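Local coordinates for benzoate transport porin BenP (Acinetobacter baumannii AB307-0294, PDB 5DL8), which probably acts as an OprD-family porin, a beta-barrel channel for uptake of benzoate and perhaps other small solutes across the outer membrane, at residues 72-77 / 121-126; 19-24 / 57-62; 126-131 / 153-158. All blocks are in the same frame, centred on the assembly; numbering follows the deposited sequence.

All three contacts lie on one side of the barrel, in its first strands and the N-terminal segment. Interaction 2 comes first along the chain and sets residues 19-24 on strand 47-65; interaction 1 pairs strand 72-87 with strand 107-123; interaction 3 pairs strand 126-130 with strand 155-160. The centres of interactions 1 and 2, and of 1 and 3, are about 12 Å apart, and those of 2 and 3 about 15 Å. Asn19 joins interaction 2 to interaction 1 through Thr75 and Asp124, while Thr126 belongs to both 1 and 3. The N-terminal segment is thereby fastened to strands 47-65 and 72-87 and to the turn after strand 107-123.

Interaction 1: residues 72-77 / 121-126; sequences KPITIG and LGYDKT
Lys72 reaches past the ring of Tyr123 to the carboxylate of Asp124. Its CB is 3.5 Å from Tyr123 CE1, and CG moves on beside the phenol end of the same ring, 3.8 Å from Tyr123 OH. A bend at chi2 (-74°) then turns the chain off the ring, which it crosses at about a right angle. From there it is extended: CD passes 3.5 Å from Asp124 OD1, CE runs along beside the same oxygen, and NZ closes a rather long salt bridge, 3.6 Å to Asp124 OD1. The carbonyl oxygen of Lys72 lies at the edge of the Tyr123 ring, near its plane, while the hydroxyl of Tyr123 is hydrogen-bonded to Ile69 O and so helps fix the ring. These residues sit where strand 107-123 ends in a type II' beta turn from Tyr123 to Thr126, a tight two-residue hairpin connection leading into strand 126-130. Asp124 takes the positive phi (53°) of that turn. A water links strand 72-87 to the turn, donating to Pro73 O and accepting the N-H of Asp124. Farther along, Thr75 and Gly122 form an antiparallel hydrogen-bonded pair of the barrel wall, with Gly122 N 2.8 Å from Thr75 O. Thr75 OG1 lies 3.0 Å from Gly122 CA, where it would collide with a beta-carbon, so the close fit depends on glycine; this hydroxyl is hydrogen-bonded to Asn19 OD1. Ile74, Ile76 and Leu121 share the other side of the sheet with Tyr123. Leu121 CG stands opposite the backbone N (chi1 -173°), and its CD1 meets CG2 of both isoleucines, that of Ile74 at 3.8 Å and that of Ile76 at 4.0 Å.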
# COMPACT_ATOMS: atom_id res chain seq x y z
N LYS A 72 -4.34 29.24 21.16
CA LYS A 72 -4.51 28.41 19.93
C LYS A 72 -5.94 28.37 19.41
O LYS A 72 -6.88 28.03 20.16
CB LYS A 72 -4.13 26.92 20.17
CG LYS A 72 -2.94 26.67 21.05
CD LYS A 72 -1.70 27.01 20.25
CE LYS A 72 -0.48 26.99 21.17
NZ LYS A 72 0.68 27.19 20.27
N PRO A 73 -6.12 28.63 18.10
CA PRO A 73 -7.48 28.56 17.58
C PRO A 73 -8.01 27.14 17.42
O PRO A 73 -7.26 26.18 17.15
CB PRO A 73 -7.37 29.26 16.21
CG PRO A 73 -5.92 29.24 15.84
CD PRO A 73 -5.20 29.30 17.15
N ILE A 74 -9.31 26.98 17.62
CA ILE A 74 -10.00 25.80 17.08
C ILE A 74 -10.13 26.03 15.59
O ILE A 74 -10.41 27.16 15.17
CB ILE A 74 -11.39 25.53 17.76
CG1 ILE A 74 -11.18 24.72 19.05
CG2 ILE A 74 -12.32 24.71 16.86
CD1 ILE A 74 -12.28 24.92 20.10
N THR A 75 -9.93 24.97 14.80
CA THR A 75 -9.83 25.08 13.30
C THR A 75 -10.77 24.08 12.63
O THR A 75 -11.04 23.04 13.19
CB THR A 75 -8.39 24.90 12.73
OG1 THR A 75 -7.88 23.61 13.11
CG2 THR A 75 -7.45 25.95 13.27
N ILE A 76 -11.31 24.46 11.47
CA ILE A 76 -12.17 23.59 10.64
C ILE A 76 -11.63 23.51 9.19
O ILE A 76 -11.08 24.48 8.66
CB ILE A 76 -13.66 24.03 10.55
CG1 ILE A 76 -13.77 25.56 10.34
CG2 ILE A 76 -14.42 23.59 11.79
CD1 ILE A 76 -14.94 26.01 9.49
N GLY A 77 -11.79 22.35 8.58
CA GLY A 77 -11.61 22.22 7.15
C GLY A 77 -12.41 21.09 6.59
O GLY A 77 -13.17 20.43 7.26
N LEU A 121 -11.41 18.88 11.99
CA LEU A 121 -11.45 19.75 13.19
C LEU A 121 -10.05 19.71 13.86
O LEU A 121 -9.56 18.64 14.21
CB LEU A 121 -12.58 19.28 14.18
CG LEU A 121 -12.92 20.13 15.43
CD1 LEU A 121 -13.52 21.52 15.13
CD2 LEU A 121 -13.81 19.36 16.47
N GLY A 122 -9.40 20.87 14.02
CA GLY A 122 -8.01 20.91 14.48
C GLY A 122 -7.89 21.72 15.76
O GLY A 122 -8.72 22.63 16.02
N TYR A 123 -6.88 21.40 16.57
CA TYR A 123 -6.47 22.23 17.71
C TYR A 123 -4.93 22.08 17.96
O TYR A 123 -4.46 20.97 18.22
CB TYR A 123 -7.27 21.89 19.01
CG TYR A 123 -6.79 22.70 20.23
CD1 TYR A 123 -7.15 24.06 20.38
CD2 TYR A 123 -5.94 22.14 21.23
CE1 TYR A 123 -6.68 24.81 21.44
CE2 TYR A 123 -5.45 22.93 22.29
CZ TYR A 123 -5.86 24.26 22.36
OH TYR A 123 -5.46 25.08 23.37
N ASP A 124 -4.16 23.20 17.92
CA ASP A 124 -2.73 23.16 18.17
C ASP A 124 -2.02 22.08 17.23
O ASP A 124 -1.87 22.32 16.04
CB ASP A 124 -2.48 22.90 19.68
CG ASP A 124 -1.02 23.18 20.12
OD1 ASP A 124 -0.31 23.90 19.36
OD2 ASP A 124 -0.61 22.71 21.21
N LYS A 125 -1.56 20.95 17.77
CA LYS A 125 -0.93 19.90 16.96
C LYS A 125 -1.77 18.63 16.81
O LYS A 125 -1.24 17.55 16.58
CB LYS A 125 0.47 19.62 17.49
CG LYS A 125 1.40 20.81 17.22
CD LYS A 125 2.80 20.62 17.79
CE LYS A 125 3.68 21.75 17.29
NZ LYS A 125 4.68 22.10 18.33
N THR A 126 -3.09 18.82 16.85
CA THR A 126 -4.06 17.74 16.77
C THR A 126 -5.10 17.97 15.64
O THR A 126 -5.51 19.11 15.34
CB THR A 126 -4.74 17.58 18.12
OG1 THR A 126 -3.69 17.50 19.11
CG2 THR A 126 -5.65 16.32 18.20
O HOH W 1 -4.61 25.65 16.54

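Interaction 2: residues 19-24 / 57-62; sequences NQQTED and FYKSKM
This is a polar surface contact in which Gln21 and Asp24, in the N-terminal segment ahead of strand 25-39, grip Lys59, Lys61 and Met62 where strand 47-65 loses its regular form. Gln21 CG is swung opposite the backbone N (chi1 -161°) and the chain is extended beyond it, which carries NE2 across to Lys59 O at 2.8 Å. That bond is bent and comes from above the carbonyl plane; the straighter one goes from NE2 back to Glu23 O, 2.9 Å away and in the plane of the amide. Two carbonyls thus fix the rotation of the amide, whose OE1 lies 3.4 Å from Lys59 CE. The backbone of Gln21 also takes part, its O accepting Met62 N at 3.1 Å. Regular pairing between the first two barrel strands begins just beyond, where the backbones of Lys59 and Glu25 are hydrogen-bonded, so residues 19-24 carry the attachment to strand 47-65 on beyond the start of strand 25-39. Asp24 spreads its carboxylate over two partners. OD1 takes the N-H of Lys61 at 3.0 Å in a nearly straight bond (168°), on its anti side and tilted somewhat out of the carboxylate plane. OD2 lies in the plane of the Tyr58 ring at its edge, and Tyr58 OH donates a weak bond to it; carboxylate and ring stand 88° apart. The first methylenes of Lys61 pass Thr22, CD 3.2 Å from Thr22 O, before the chain leads away. Met62 CG packs 3.6 Å from Asn19 OD1, an oxygen whose hydrogen bond goes to Thr75 OG1.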
# COMPACT_ATOMS: atom_id res chain seq x y z
N ASN A 19 -2.26 19.63 12.14
CA ASN A 19 -3.14 20.80 12.02
C ASN A 19 -2.44 22.01 11.34
O ASN A 19 -2.78 23.11 11.65
CB ASN A 19 -3.59 21.21 13.45
CG ASN A 19 -4.58 22.37 13.47
OD1 ASN A 19 -5.50 22.42 12.69
ND2 ASN A 19 -4.38 23.30 14.37
N GLN A 20 -1.46 21.82 10.44
CA GLN A 20 -0.53 22.91 9.96
C GLN A 20 -0.72 23.43 8.53
O GLN A 20 0.04 24.31 8.14
CB GLN A 20 0.97 22.52 10.06
CG GLN A 20 1.50 22.08 11.41
CD GLN A 20 1.14 22.99 12.58
OE1 GLN A 20 0.97 24.20 12.41
NE2 GLN A 20 1.04 22.40 13.78
N GLN A 21 -1.69 22.95 7.76
CA GLN A 21 -1.83 23.40 6.37
C GLN A 21 -2.43 24.81 6.18
O GLN A 21 -3.64 25.01 6.41
CB GLN A 21 -2.69 22.38 5.60
CG GLN A 21 -2.58 22.41 4.08
CD GLN A 21 -3.57 21.43 3.46
OE1 GLN A 21 -3.72 20.33 3.99
NE2 GLN A 21 -4.27 21.82 2.36
N THR A 22 -1.62 25.76 5.68
CA THR A 22 -2.03 27.19 5.51
C THR A 22 -2.79 27.47 4.19
O THR A 22 -3.62 28.40 4.14
CB THR A 22 -0.83 28.20 5.62
OG1 THR A 22 0.22 27.77 4.76
CG2 THR A 22 -0.30 28.34 7.06
N GLU A 23 -2.50 26.69 3.14
CA GLU A 23 -3.06 26.88 1.78
C GLU A 23 -3.90 25.65 1.29
O GLU A 23 -3.50 24.50 1.52
CB GLU A 23 -1.87 27.15 0.79
CG GLU A 23 -1.14 28.51 0.85
CD GLU A 23 -2.09 29.71 0.56
OE1 GLU A 23 -2.95 29.63 -0.37
OE2 GLU A 23 -2.02 30.73 1.26
N ASP A 24 -5.00 25.89 0.58
CA ASP A 24 -5.70 24.78 -0.15
C ASP A 24 -4.70 24.08 -1.09
O ASP A 24 -3.75 24.74 -1.62
CB ASP A 24 -6.87 25.25 -1.01
CG ASP A 24 -8.08 25.77 -0.20
OD1 ASP A 24 -8.13 25.81 1.01
OD2 ASP A 24 -9.06 26.13 -0.86
N PHE A 57 -8.53 15.68 -6.44
CA PHE A 57 -8.37 15.60 -4.96
C PHE A 57 -8.22 17.04 -4.40
O PHE A 57 -7.45 17.87 -4.90
CB PHE A 57 -7.14 14.77 -4.51
CG PHE A 57 -7.10 13.40 -5.09
CD1 PHE A 57 -6.50 13.17 -6.33
CD2 PHE A 57 -7.74 12.34 -4.46
CE1 PHE A 57 -6.50 11.91 -6.91
CE2 PHE A 57 -7.72 11.06 -5.01
CZ PHE A 57 -7.15 10.86 -6.25
N TYR A 58 -9.00 17.31 -3.37
CA TYR A 58 -9.05 18.59 -2.76
C TYR A 58 -8.83 18.44 -1.26
O TYR A 58 -9.45 17.55 -0.60
CB TYR A 58 -10.39 19.21 -3.03
CG TYR A 58 -10.61 20.49 -2.22
CD1 TYR A 58 -9.94 21.70 -2.56
CD2 TYR A 58 -11.48 20.49 -1.10
CE1 TYR A 58 -10.17 22.85 -1.80
CE2 TYR A 58 -11.71 21.63 -0.39
CZ TYR A 58 -11.06 22.78 -0.74
OH TYR A 58 -11.30 23.83 0.03
N LYS A 59 -7.94 19.30 -0.75
CA LYS A 59 -7.72 19.43 0.68
C LYS A 59 -7.66 20.82 1.12
O LYS A 59 -6.65 21.50 0.88
CB LYS A 59 -6.36 18.92 1.04
CG LYS A 59 -6.13 17.49 0.71
CD LYS A 59 -4.74 17.08 1.14
CE LYS A 59 -4.59 17.36 2.61
NZ LYS A 59 -3.49 16.50 3.10
N SER A 60 -8.66 21.24 1.86
CA SER A 60 -8.66 22.60 2.37
C SER A 60 -7.52 22.93 3.34
O SER A 60 -7.02 22.11 4.10
CB SER A 60 -10.00 22.99 2.99
OG SER A 60 -10.13 22.49 4.31
N LYS A 61 -7.14 24.20 3.32
CA LYS A 61 -6.43 24.75 4.46
C LYS A 61 -7.31 24.58 5.72
O LYS A 61 -8.55 24.46 5.65
CB LYS A 61 -6.07 26.25 4.25
CG LYS A 61 -7.25 27.24 4.26
CD LYS A 61 -6.78 28.69 3.98
CE LYS A 61 -7.84 29.58 3.30
NZ LYS A 61 -7.34 30.91 2.85
N MET A 62 -6.64 24.60 6.85
CA MET A 62 -7.33 24.66 8.14
C MET A 62 -7.77 26.10 8.40
O MET A 62 -7.00 27.04 8.33
CB MET A 62 -6.47 24.08 9.27
CG MET A 62 -6.25 22.57 9.17
SD MET A 62 -7.67 21.46 8.82
CE MET A 62 -8.54 21.55 10.40

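Interaction 3: residues 126-131 / 153-158; sequences TLLSVG and WGTNLK
Leu127, Ser129 and Gly131 pair with Lys158, Asn156 and Gly154 through six backbone hydrogen bonds, two to each antiparallel hydrogen-bonded pair, in this part of the beta-barrel wall. Among them are Ser129 N to Asn156 O at 2.8 Å and Gly131 N to Gly154 O at 2.9 Å. A water lies among Leu127 O, Asn156 OD1 and Ser129 OG, 2.8 Å from Ser129 OG. Asn156 CG stands between its own N and carbonyl carbon (chi1 70°), which brings OD1 to 3.4 Å from Ser129 CB; its ND2 is hydrogen-bonded to Tyr202 OH. On the opposite side of the sheet Val130 and Thr155 lie side by side, their CG2 methyls touching, and Thr155 CG2 also meets Leu128 CD1 at 3.8 Å. At the start of strand 126-130, Thr126 CG2 and Leu157 CD1 are modelled 3.3 Å apart, closer than methyls usually pack. At the other end the chain turns a corner at Gly131, whose backbone angles would press a beta-carbon against Val130 O and so call for glycine. Its CA sits over a face of Trp153 in a CH-pi contact, 3.7 Å from the six-membered ring's centroid and only 5° off the ring normal.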
# COMPACT_ATOMS: atom_id res chain seq x y z
N THR A 126 -3.09 18.82 16.85
CA THR A 126 -4.06 17.74 16.77
C THR A 126 -5.10 17.97 15.64
O THR A 126 -5.51 19.11 15.34
CB THR A 126 -4.74 17.58 18.12
OG1 THR A 126 -3.69 17.50 19.11
CG2 THR A 126 -5.65 16.32 18.20
N LEU A 127 -5.52 16.89 15.02
CA LEU A 127 -6.44 16.97 13.99
C LEU A 127 -7.34 15.80 14.08
O LEU A 127 -6.86 14.65 14.15
CB LEU A 127 -5.67 16.97 12.71
CG LEU A 127 -6.62 17.16 11.52
CD1 LEU A 127 -7.12 18.59 11.45
CD2 LEU A 127 -5.95 16.72 10.21
N LEU A 128 -8.63 16.07 14.14
CA LEU A 128 -9.70 15.04 14.17
C LEU A 128 -10.28 15.00 12.73
O LEU A 128 -10.62 16.07 12.17
CB LEU A 128 -10.81 15.40 15.18
CG LEU A 128 -12.15 14.60 15.13
CD1 LEU A 128 -11.90 13.17 15.66
CD2 LEU A 128 -13.32 15.33 15.81
N SER A 129 -10.39 13.80 12.15
CA SER A 129 -10.98 13.67 10.79
C SER A 129 -12.15 12.66 10.78
O SER A 129 -12.05 11.58 11.37
CB SER A 129 -9.88 13.29 9.77
OG SER A 129 -8.89 14.29 9.78
N VAL A 130 -13.26 13.03 10.14
CA VAL A 130 -14.38 12.15 10.03
C VAL A 130 -14.84 12.12 8.56
O VAL A 130 -15.13 13.18 7.96
CB VAL A 130 -15.57 12.67 10.87
CG1 VAL A 130 -16.78 11.74 10.76
CG2 VAL A 130 -15.19 13.00 12.32
N GLY A 131 -14.91 10.89 8.02
CA GLY A 131 -15.37 10.56 6.65
C GLY A 131 -14.31 9.71 5.93
O GLY A 131 -13.88 8.66 6.37
N TRP A 153 -13.24 4.62 5.29
CA TRP A 153 -14.19 5.52 5.86
C TRP A 153 -14.20 5.29 7.36
O TRP A 153 -14.34 4.14 7.80
CB TRP A 153 -15.56 5.21 5.29
CG TRP A 153 -16.71 6.16 5.65
CD1 TRP A 153 -17.73 5.96 6.62
CD2 TRP A 153 -17.05 7.36 4.97
NE1 TRP A 153 -18.63 7.00 6.56
CE2 TRP A 153 -18.22 7.87 5.57
CE3 TRP A 153 -16.47 8.06 3.89
CZ2 TRP A 153 -18.82 9.07 5.13
CZ3 TRP A 153 -17.07 9.24 3.46
CH2 TRP A 153 -18.23 9.73 4.09
N GLY A 154 -14.12 6.38 8.10
CA GLY A 154 -14.12 6.30 9.59
C GLY A 154 -13.77 7.60 10.25
O GLY A 154 -13.96 8.66 9.68
N THR A 155 -13.31 7.51 11.51
CA THR A 155 -12.86 8.64 12.28
C THR A 155 -11.49 8.39 12.77
O THR A 155 -11.24 7.27 13.26
CB THR A 155 -13.71 8.76 13.50
OG1 THR A 155 -15.06 8.68 13.08
CG2 THR A 155 -13.48 10.06 14.20
N ASN A 156 -10.60 9.37 12.66
CA ASN A 156 -9.32 9.32 13.36
C ASN A 156 -8.84 10.60 13.98
O ASN A 156 -9.36 11.66 13.69
CB ASN A 156 -8.22 8.69 12.50
CG ASN A 156 -7.74 9.56 11.30
OD1 ASN A 156 -8.01 10.75 11.12
ND2 ASN A 156 -6.90 8.94 10.54
N LEU A 157 -7.86 10.46 14.89
CA LEU A 157 -7.30 11.56 15.73
C LEU A 157 -5.79 11.42 15.67
O LEU A 157 -5.28 10.31 15.90
CB LEU A 157 -7.78 11.51 17.18
CG LEU A 157 -7.40 12.67 18.10
CD1 LEU A 157 -7.90 14.00 17.55
CD2 LEU A 157 -7.94 12.43 19.52
N LYS A 158 -5.13 12.48 15.21
CA LYS A 158 -3.64 12.57 15.10
C LYS A 158 -3.09 13.66 15.98
O LYS A 158 -3.61 14.76 15.94
CB LYS A 158 -3.22 13.03 13.72
CG LYS A 158 -3.78 12.18 12.68
CD LYS A 158 -3.29 12.62 11.35
CE LYS A 158 -3.94 11.76 10.32
NZ LYS A 158 -3.09 11.86 9.13
O HOH W 2 -7.18 13.02 11.57